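Local coordinates for SusD superfamily protein (Bacteroides fragilis NCTC 9343, PDB 3NQP) that probably binds sugars at the outer membrane, as SusD-family proteins do when they help take glycans up, at residues Leu97-Val102 against Glu119-Arg124; Lys113-Gly118 against Glu179-Met184; Asp329-Lys334 against Arg412-Ala417. All blocks are in the same frame, centred on the assembly; numbering follows the deposited sequence.

How the contacts relate
From the N terminus, helix 89-102 supplies the first half of contact 1, and the chain turns back through the short link 103-109 so that helix 110-135 lies against it. That helix also carries 113-118, whose partner 179-184 at the end of helix 163-181 arrives after a much longer loop. Contacts 1 and 2 cross along the sequence and touch in space, with Tyr121 packing on Tyr180; together they fasten helix 110-135 to one helix before it and one after. Contact 3 opens after both have closed, in series, closing a 77-residue loop that holds helices and strands. It joins the loop before helix 333-337 to the end of helix 399-414, about 42 Å from contact 1 between centres.

Contact 1 (Leu97-Val102 against Glu119-Arg124); sequences LFIARV and EVYGLR
Ile99 reaches across to Val120, Tyr121 and Arg124, and the way its branches divide defines this contact. With CG1 anti to the carbonyl carbon (chi1 -70°) and the chain extended beyond it, CD1 is carried deep toward helix 110-135. There it stands almost squarely over the Tyr121 ring, 3.7 Å from the ring centroid and 9° off the normal, a CH-pi contact for which the unbranched end of an isoleucine chain is long enough. The same methyl also lies over one face of the Arg124 guanidinium, with CD1 3.8 Å from Arg124 NH1. The second branch, CG2, goes to the far end of the tyrosine and meets Tyr121 OH at 3.4 Å. Nearer the backbone, Ile99 CG1 lies beside Val120 CG1 at 3.7 Å, the two side chains pointing in opposite senses, while the other valine methyl, CG2, touches Phe98 CD2 at 3.7 Å. The beta-branched valine thus serves two neighbours at once. Arg124 is bent at chi3 (69°), and its polar nitrogens are held elsewhere: NE in a salt bridge with Asp173, NH1 by Asn96 OD1. These bonds help fix the plane on which the isoleucine methyl rests. Consecutive helices running nearly antiparallel, with segment axes 10.3 Å apart, make this an alpha-helical hairpin, the kind of unit found in the TPR-like helical part of SusD-family proteins.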
loop_
_atom_site.group_PDB
_atom_site.type_symbol
_atom_site.label_atom_id
_atom_site.label_comp_id
_atom_site.label_asym_id
_atom_site.label_seq_id
_atom_site.Cartn_x
_atom_site.Cartn_y
_atom_site.Cartn_z
ATOM N N LEU A 97 -15.778 9.222 -18.341
ATOM C CA LEU A 97 -17.129 9.704 -18.560
ATOM C C LEU A 97 -17.403 10.928 -17.686
ATOM O O LEU A 97 -17.983 11.891 -18.131
ATOM C CB LEU A 97 -18.136 8.586 -18.238
ATOM C CG LEU A 97 -19.611 8.845 -18.573
ATOM C CD1 LEU A 97 -19.750 9.183 -20.057
ATOM C CD2 LEU A 97 -20.477 7.629 -18.215
ATOM N N PHE A 98 -17.001 10.884 -16.421
ATOM C CA PHE A 98 -17.199 12.045 -15.569
ATOM C C PHE A 98 -16.509 13.280 -16.146
ATOM O O PHE A 98 -17.081 14.380 -16.146
ATOM C CB PHE A 98 -16.717 11.793 -14.167
ATOM C CG PHE A 98 -17.060 12.901 -13.196
ATOM C CD1 PHE A 98 -18.226 12.852 -12.433
ATOM C CD2 PHE A 98 -16.203 13.969 -13.009
ATOM C CE1 PHE A 98 -18.518 13.864 -11.512
ATOM C CE2 PHE A 98 -16.514 14.992 -12.104
ATOM C CZ PHE A 98 -17.696 14.937 -11.378
ATOM N N ILE A 99 -15.281 13.108 -16.622
ATOM C CA ILE A 99 -14.510 14.231 -17.124
ATOM C C ILE A 99 -15.188 14.818 -18.364
ATOM O O ILE A 99 -15.416 16.029 -18.436
ATOM C CB ILE A 99 -13.059 13.846 -17.448
ATOM C CG1 ILE A 99 -12.286 13.565 -16.148
ATOM C CG2 ILE A 99 -12.396 14.923 -18.244
ATOM C CD1 ILE A 99 -10.845 13.004 -16.397
ATOM N N ALA A 100 -15.526 13.946 -19.309
ATOM C CA ALA A 100 -16.282 14.340 -20.518
ATOM C C ALA A 100 -17.574 15.105 -20.154
ATOM O O ALA A 100 -17.850 16.161 -20.696
ATOM C CB ALA A 100 -16.606 13.079 -21.377
ATOM N N ARG A 101 -18.351 14.607 -19.207
ATOM C CA ARG A 101 -19.624 15.284 -18.886
ATOM C C ARG A 101 -19.525 16.578 -18.103
ATOM O O ARG A 101 -20.381 17.460 -18.238
ATOM C CB ARG A 101 -20.553 14.357 -18.125
ATOM C CG ARG A 101 -21.097 13.216 -18.980
ATOM C CD ARG A 101 -22.322 12.613 -18.285
ATOM N NE ARG A 101 -22.475 11.179 -18.505
ATOM C CZ ARG A 101 -23.594 10.489 -18.271
ATOM N NH1 ARG A 101 -24.695 11.095 -17.818
ATOM N NH2 ARG A 101 -23.621 9.178 -18.510
ATOM N N VAL A 102 -18.523 16.680 -17.250
ATOM C CA VAL A 102 -18.466 17.745 -16.265
ATOM C C VAL A 102 -17.561 18.920 -16.699
ATOM O O VAL A 102 -17.773 20.036 -16.255
ATOM C CB VAL A 102 -18.066 17.177 -14.878
ATOM C CG1 VAL A 102 -17.660 18.288 -13.929
ATOM C CG2 VAL A 102 -19.190 16.351 -14.311
ATOM N N GLU A 119 -10.218 15.778 -8.296
ATOM C CA GLU A 119 -10.291 14.446 -7.686
ATOM C C GLU A 119 -10.189 13.404 -8.803
ATOM O O GLU A 119 -9.437 12.432 -8.675
ATOM C CB GLU A 119 -11.572 14.243 -6.884
ATOM C CG GLU A 119 -11.626 15.046 -5.599
ATOM C CD GLU A 119 -12.842 14.754 -4.749
ATOM O OE1 GLU A 119 -13.941 14.784 -5.292
ATOM O OE2 GLU A 119 -12.711 14.518 -3.510
ATOM N N VAL A 120 -10.917 13.624 -9.902
ATOM C CA VAL A 120 -11.092 12.583 -10.889
ATOM C C VAL A 120 -9.824 12.431 -11.742
ATOM O O VAL A 120 -9.444 11.330 -12.058
ATOM C CB VAL A 120 -12.372 12.789 -11.727
ATOM C CG1 VAL A 120 -12.395 11.862 -12.897
ATOM C CG2 VAL A 120 -13.623 12.584 -10.807
ATOM N N TYR A 121 -9.136 13.526 -12.061
ATOM C CA TYR A 121 -7.823 13.409 -12.722
ATOM C C TYR A 121 -6.779 12.787 -11.823
ATOM O O TYR A 121 -5.962 11.991 -12.282
ATOM C CB TYR A 121 -7.335 14.757 -13.196
ATOM C CG TYR A 121 -7.947 15.239 -14.492
ATOM C CD1 TYR A 121 -7.395 14.849 -15.725
ATOM C CD2 TYR A 121 -9.016 16.123 -14.513
ATOM C CE1 TYR A 121 -7.897 15.313 -16.924
ATOM C CE2 TYR A 121 -9.546 16.573 -15.741
ATOM C CZ TYR A 121 -8.958 16.175 -16.930
ATOM O OH TYR A 121 -9.425 16.620 -18.132
ATOM N N GLY A 122 -6.815 13.116 -10.530
ATOM C CA GLY A 122 -5.951 12.463 -9.567
ATOM C C GLY A 122 -6.145 10.955 -9.520
ATOM O O GLY A 122 -5.180 10.184 -9.427
ATOM N N LEU A 123 -7.395 10.528 -9.503
ATOM C CA LEU A 123 -7.726 9.122 -9.412
ATOM C C LEU A 123 -7.421 8.388 -10.694
ATOM O O LEU A 123 -7.070 7.196 -10.661
ATOM C CB LEU A 123 -9.202 8.946 -9.044
ATOM C CG LEU A 123 -9.566 9.282 -7.599
ATOM C CD1 LEU A 123 -11.113 9.144 -7.391
ATOM C CD2 LEU A 123 -8.813 8.448 -6.557
ATOM N N ARG A 124 -7.485 9.078 -11.830
ATOM C CA ARG A 124 -7.131 8.405 -13.073
ATOM C C ARG A 124 -5.610 8.146 -13.097
ATOM O O ARG A 124 -5.179 7.063 -13.510
ATOM C CB ARG A 124 -7.548 9.162 -14.316
ATOM C CG ARG A 124 -7.423 8.316 -15.568
ATOM C CD ARG A 124 -8.208 8.969 -16.721
ATOM N NE ARG A 124 -7.572 10.213 -17.156
ATOM C CZ ARG A 124 -8.029 10.978 -18.147
ATOM N NH1 ARG A 124 -9.146 10.648 -18.792
ATOM N NH2 ARG A 124 -7.364 12.059 -18.511
#

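Contact 2 (Lys113-Gly118 against Glu179-Met184); sequences KNFYLG and EYFGNM
Tyr180 lies against one flank of helix 110-135, and each part of its side chain has a different neighbour there. Tyr180 CB rests on the backbone, 3.3 Å from Asn114 O and 3.6 Å from Gly118 N. CG is anti to the carbonyl carbon (chi1 -81°), which turns the ring toward the start of its own helix, 163-181, and across 110-135, one face on Leu117. Leu117 CB is 3.6 Å from the Tyr180 centroid and 7° off the normal, a CH-pi contact. On the Asn114 side, Tyr180 CD1 meets Asn114 OD1 at 3.4 Å, with that oxygen near the ring plane at its edge. Farther out, Tyr180 CE1 and CZ reach the methyl Leu117 CD1, 3.6 Å from Tyr180 CE1, and the hydroxyl ends beside that same methyl. Across the ring, Tyr180 CE2 packs on Tyr121.

Phe181 uses the next flank. Having no side chain, Gly118 can lay its CA over the Phe181 face, 3.8 Å from the centroid, where a CB would collide with Phe181 CD1. The Phe181 edge points at the face of Phe115 in a T-shaped pair, planes 70° apart. Gly182 then leaves helical geometry with positive phi, which glycine accepts readily, and the type II' turn from Phe181 brings back Met184, present as selenomethionine; Met184 CE lies 3.6 Å from Phe115 N. The contact joins the C-terminal end of helix 163-181 to helix 110-135, with helix 200-216 also touching Phe181 through Lys200 and Thr203, and helix 89-102 meeting Tyr116 through Phe98.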
loop_
_atom_site.group_PDB
_atom_site.type_symbol
_atom_site.label_atom_id
_atom_site.label_comp_id
_atom_site.label_asym_id
_atom_site.label_seq_id
_atom_site.Cartn_x
_atom_site.Cartn_y
_atom_site.Cartn_z
ATOM N N LYS A 113 -16.928 22.195 -9.348
ATOM C CA LYS A 113 -16.478 21.571 -10.593
ATOM C C LYS A 113 -14.948 21.314 -10.544
ATOM O O LYS A 113 -14.484 20.229 -10.882
ATOM C CB LYS A 113 -16.839 22.443 -11.783
ATOM C CG LYS A 113 -16.407 21.902 -13.131
ATOM C CD LYS A 113 -16.388 22.977 -14.198
ATOM C CE LYS A 113 -17.734 23.355 -14.682
ATOM N NZ LYS A 113 -17.679 24.259 -15.894
ATOM N N ASN A 114 -14.188 22.334 -10.156
ATOM C CA ASN A 114 -12.745 22.250 -10.135
ATOM C C ASN A 114 -12.300 21.233 -9.061
ATOM O O ASN A 114 -11.355 20.486 -9.279
ATOM C CB ASN A 114 -12.121 23.614 -9.860
ATOM C CG ASN A 114 -12.224 24.552 -11.024
ATOM O OD1 ASN A 114 -12.477 24.132 -12.155
ATOM N ND2 ASN A 114 -12.024 25.827 -10.757
ATOM N N PHE A 115 -12.988 21.209 -7.916
ATOM C CA PHE A 115 -12.637 20.238 -6.864
ATOM C C PHE A 115 -12.852 18.814 -7.334
ATOM O O PHE A 115 -11.986 17.957 -7.162
ATOM C CB PHE A 115 -13.402 20.475 -5.567
ATOM C CG PHE A 115 -12.816 19.708 -4.420
ATOM C CD1 PHE A 115 -11.717 20.203 -3.755
ATOM C CD2 PHE A 115 -13.304 18.470 -4.070
ATOM C CE1 PHE A 115 -11.146 19.489 -2.734
ATOM C CE2 PHE A 115 -12.709 17.751 -3.038
ATOM C CZ PHE A 115 -11.651 18.278 -2.381
ATOM N N TYR A 116 -14.014 18.579 -7.945
ATOM C CA TYR A 116 -14.365 17.290 -8.498
ATOM C C TYR A 116 -13.418 16.894 -9.620
ATOM O O TYR A 116 -12.966 15.752 -9.670
ATOM C CB TYR A 116 -15.814 17.275 -8.988
ATOM C CG TYR A 116 -16.887 17.226 -7.904
ATOM C CD1 TYR A 116 -16.566 17.011 -6.567
ATOM C CD2 TYR A 116 -18.230 17.378 -8.238
ATOM C CE1 TYR A 116 -17.552 16.935 -5.577
ATOM C CE2 TYR A 116 -19.243 17.278 -7.255
ATOM C CZ TYR A 116 -18.890 17.071 -5.933
ATOM O OH TYR A 116 -19.856 16.982 -4.984
ATOM N N LEU A 117 -13.083 17.823 -10.501
ATOM C CA LEU A 117 -12.176 17.467 -11.605
ATOM C C LEU A 117 -10.754 17.177 -11.038
ATOM O O LEU A 117 -10.098 16.234 -11.455
ATOM C CB LEU A 117 -12.186 18.523 -12.711
ATOM C CG LEU A 117 -13.483 18.511 -13.529
ATOM C CD1 LEU A 117 -13.565 19.694 -14.474
ATOM C CD2 LEU A 117 -13.664 17.150 -14.252
ATOM N N GLY A 118 -10.320 17.923 -10.029
ATOM C CA GLY A 118 -9.074 17.619 -9.360
ATOM C C GLY A 118 -9.089 16.193 -8.845
ATOM O O GLY A 118 -8.104 15.455 -8.962
ATOM N N GLU A 179 -3.853 21.529 -11.272
ATOM C CA GLU A 179 -4.336 22.749 -11.869
ATOM C C GLU A 179 -5.758 23.025 -11.426
ATOM O O GLU A 179 -6.109 24.147 -11.091
ATOM C CB GLU A 179 -4.246 22.654 -13.395
ATOM C CG GLU A 179 -4.599 23.896 -14.142
ATOM C CD GLU A 179 -4.551 23.646 -15.657
ATOM O OE1 GLU A 179 -3.679 22.860 -16.109
ATOM O OE2 GLU A 179 -5.410 24.194 -16.373
ATOM N N TYR A 180 -6.576 21.985 -11.387
ATOM C CA TYR A 180 -7.953 22.138 -10.947
ATOM C C TYR A 180 -8.072 22.413 -9.447
ATOM O O TYR A 180 -8.866 23.240 -9.055
ATOM C CB TYR A 180 -8.804 20.910 -11.339
ATOM C CG TYR A 180 -9.293 20.911 -12.750
ATOM C CD1 TYR A 180 -10.251 21.820 -13.177
ATOM C CD2 TYR A 180 -8.824 19.974 -13.661
ATOM C CE1 TYR A 180 -10.722 21.820 -14.459
ATOM C CE2 TYR A 180 -9.295 19.961 -14.961
ATOM C CZ TYR A 180 -10.235 20.878 -15.365
ATOM O OH TYR A 180 -10.676 20.834 -16.673
ATOM N N PHE A 181 -7.315 21.717 -8.613
ATOM C CA PHE A 181 -7.384 21.945 -7.163
ATOM C C PHE A 181 -6.948 23.392 -6.791
ATOM O O PHE A 181 -7.429 23.975 -5.804
ATOM C CB PHE A 181 -6.495 20.939 -6.434
ATOM C CG PHE A 181 -7.134 19.567 -6.184
ATOM C CD1 PHE A 181 -8.368 19.455 -5.590
ATOM C CD2 PHE A 181 -6.428 18.399 -6.437
ATOM C CE1 PHE A 181 -8.914 18.209 -5.314
ATOM C CE2 PHE A 181 -6.979 17.171 -6.204
ATOM C CZ PHE A 181 -8.247 17.080 -5.642
ATOM N N GLY A 182 -6.012 23.949 -7.565
ATOM C CA GLY A 182 -5.482 25.298 -7.351
ATOM C C GLY A 182 -4.995 25.470 -5.937
ATOM O O GLY A 182 -4.137 24.712 -5.480
ATOM N N ASN A 183 -5.565 26.466 -5.255
ATOM C CA ASN A 183 -5.261 26.771 -3.841
ATOM C C ASN A 183 -6.211 26.113 -2.832
ATOM O O ASN A 183 -6.133 26.395 -1.665
ATOM C CB ASN A 183 -5.265 28.288 -3.615
ATOM C CG ASN A 183 -4.020 28.978 -4.171
ATOM O OD1 ASN A 183 -2.875 28.593 -3.870
ATOM N ND2 ASN A 183 -4.234 30.045 -4.932
HETATM N N MSE A 184 -7.073 25.202 -3.263
HETATM C CA MSE A 184 -8.022 24.548 -2.355
HETATM C C MSE A 184 -7.277 23.401 -1.642
HETATM O O MSE A 184 -7.238 22.273 -2.117
HETATM C CB MSE A 184 -9.278 24.027 -3.128
HETATM C CG MSE A 184 -10.178 25.134 -3.831
HETATM SE SE MSE A 184 -11.712 24.539 -5.035
HETATM C CE MSE A 184 -10.620 23.274 -6.113
#

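Contact 3 (Asp329-Lys334 against Arg412-Ala417); sequences DADTRK and RAYGNA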
loop_
_atom_site.group_PDB
_atom_site.type_symbol
_atom_site.label_atom_id
_atom_site.label_comp_id
_atom_site.label_asym_id
_atom_site.label_seq_id
_atom_site.Cartn_x
_atom_site.Cartn_y
_atom_site.Cartn_z
ATOM N N ASP A 329 10.997 -5.716 21.574
ATOM C CA ASP A 329 9.822 -5.717 22.432
ATOM C C ASP A 329 9.425 -4.305 22.848
ATOM O O ASP A 329 8.266 -4.074 23.138
ATOM C CB ASP A 329 10.015 -6.582 23.685
ATOM C CG ASP A 329 10.002 -8.082 23.389
ATOM O OD1 ASP A 329 9.364 -8.557 22.417
ATOM O OD2 ASP A 329 10.620 -8.796 24.192
ATOM N N ALA A 330 10.373 -3.365 22.855
ATOM C CA ALA A 330 10.103 -1.988 23.287
ATOM C C ALA A 330 9.465 -1.167 22.177
ATOM O O ALA A 330 9.110 -0.032 22.397
ATOM C CB ALA A 330 11.397 -1.283 23.748
ATOM N N ASP A 331 9.361 -1.740 20.988
ATOM C CA ASP A 331 8.728 -1.101 19.819
ATOM C C ASP A 331 7.217 -1.384 19.940
ATOM O O ASP A 331 6.780 -2.519 19.796
ATOM C CB ASP A 331 9.324 -1.715 18.552
ATOM C CG ASP A 331 8.854 -1.093 17.262
ATOM O OD1 ASP A 331 7.742 -0.526 17.206
ATOM O OD2 ASP A 331 9.616 -1.212 16.267
ATOM N N THR A 332 6.429 -0.332 20.169
ATOM C CA THR A 332 4.966 -0.448 20.348
ATOM C C THR A 332 4.282 -0.982 19.085
ATOM O O THR A 332 3.198 -1.515 19.175
ATOM C CB THR A 332 4.324 0.908 20.697
ATOM O OG1 THR A 332 4.522 1.833 19.610
ATOM C CG2 THR A 332 4.975 1.507 21.977
ATOM N N ARG A 333 4.915 -0.888 17.916
ATOM C CA ARG A 333 4.299 -1.436 16.691
ATOM C C ARG A 333 4.171 -2.958 16.766
ATOM O O ARG A 333 3.340 -3.549 16.067
ATOM C CB ARG A 333 5.094 -1.055 15.453
ATOM C CG ARG A 333 5.196 0.451 15.222
ATOM C CD ARG A 333 6.075 0.779 14.053
ATOM N NE ARG A 333 7.473 0.531 14.367
ATOM C CZ ARG A 333 8.507 1.081 13.749
ATOM N NH1 ARG A 333 8.337 1.898 12.706
ATOM N NH2 ARG A 333 9.724 0.794 14.151
ATOM N N LYS A 334 5.013 -3.593 17.569
ATOM C CA LYS A 334 5.050 -5.068 17.632
ATOM C C LYS A 334 3.685 -5.637 18.039
ATOM O O LYS A 334 3.030 -6.382 17.268
ATOM C CB LYS A 334 6.183 -5.543 18.551
ATOM C CG LYS A 334 6.401 -7.057 18.556
ATOM C CD LYS A 334 7.661 -7.428 19.386
ATOM C CE LYS A 334 8.019 -8.902 19.308
ATOM N NZ LYS A 334 9.458 -9.137 19.628
ATOM N N ARG A 412 8.707 7.763 17.551
ATOM C CA ARG A 412 7.277 7.529 17.781
ATOM C C ARG A 412 6.993 6.071 18.139
ATOM O O ARG A 412 6.226 5.806 19.040
ATOM C CB ARG A 412 6.444 7.960 16.571
ATOM C CG ARG A 412 4.944 8.081 16.868
ATOM C CD ARG A 412 4.203 6.741 16.688
ATOM N NE ARG A 412 4.082 6.371 15.275
ATOM C CZ ARG A 412 3.151 6.846 14.439
ATOM N NH1 ARG A 412 2.237 7.702 14.868
ATOM N NH2 ARG A 412 3.120 6.456 13.158
ATOM N N ALA A 413 7.612 5.136 17.416
ATOM C CA ALA A 413 7.407 3.702 17.620
ATOM C C ALA A 413 7.724 3.259 19.042
ATOM O O ALA A 413 6.963 2.475 19.639
ATOM C CB ALA A 413 8.258 2.888 16.622
ATOM N N TYR A 414 8.858 3.734 19.574
ATOM C CA TYR A 414 9.320 3.241 20.871
ATOM C C TYR A 414 8.621 3.898 22.067
ATOM O O TYR A 414 8.687 3.368 23.172
ATOM C CB TYR A 414 10.839 3.341 20.990
ATOM C CG TYR A 414 11.553 2.282 20.168
ATOM C CD1 TYR A 414 11.821 2.481 18.821
ATOM C CD2 TYR A 414 11.926 1.080 20.736
ATOM C CE1 TYR A 414 12.470 1.526 18.063
ATOM C CE2 TYR A 414 12.557 0.108 19.983
ATOM C CZ TYR A 414 12.831 0.337 18.642
ATOM O OH TYR A 414 13.443 -0.668 17.915
ATOM N N GLY A 415 7.972 5.033 21.844
ATOM C CA GLY A 415 7.087 5.654 22.836
ATOM C C GLY A 415 7.881 6.070 24.043
ATOM O O GLY A 415 8.951 6.641 23.894
ATOM N N ASN A 416 7.399 5.704 25.235
ATOM C CA ASN A 416 8.080 6.036 26.477
ATOM C C ASN A 416 9.348 5.214 26.658
ATOM O O ASN A 416 10.133 5.516 27.550
ATOM C CB ASN A 416 7.172 5.760 27.711
ATOM C CG ASN A 416 5.966 6.653 27.757
ATOM O OD1 ASN A 416 6.004 7.794 27.302
ATOM N ND2 ASN A 416 4.877 6.139 28.315
ATOM N N ALA A 417 9.520 4.150 25.869
ATOM C CA ALA A 417 10.751 3.359 25.924
ATOM C C ALA A 417 11.874 3.908 25.001
ATOM O O ALA A 417 12.963 3.342 24.934
ATOM C CB ALA A 417 10.442 1.870 25.611
HETATM O O HOH W 1 11.778 -2.537 16.577
#
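Thr332 and Ala413 meet where an Asx turn, leading into helix 333-337, docks on the C-terminal end of helix 399-414. Ala413 O accepts from two donors of one residue: Thr332 N at 2.9 Å, from above the carbonyl plane, and Thr332 OG1, whose modelled distance is so short that its exact value is doubtful. The hydroxyl can join the amide because chi1 (63°) places OG1 between the backbone N and the carbonyl carbon. Asp331 closes the Asx turn, its OD1 capping Arg333 N at 2.9 Å. Its carboxylate is also gripped side-on, Arg333 NE to Asp331 OD1 at 3.0 Å and Arg333 NH2 to Asp331 OD2 at 2.9 Å, which would favour the charged form of the acid. Aspartate suits the place, being short enough to serve backbone and guanidinium together. Glu445 and Glu441 bind the arginine too. While the carboxylate occupies the guanidinium's edge, Ala413 CB presses on one face, 3.4 Å from Arg333 NE; a small methyl fits that flat surface. The Tyr414 ring turns its face to Asp331 CB, 4.2 Å from the centroid, and Ala330 CB approaches the ring's edge. Gly415 ends the helix with positive phi. Tyr414 OH, which also bonds Asp328, is tied to the turn by a water that donates to Asp331 OD2 at 2.6 Å and to Tyr414 OH at 2.8 Å.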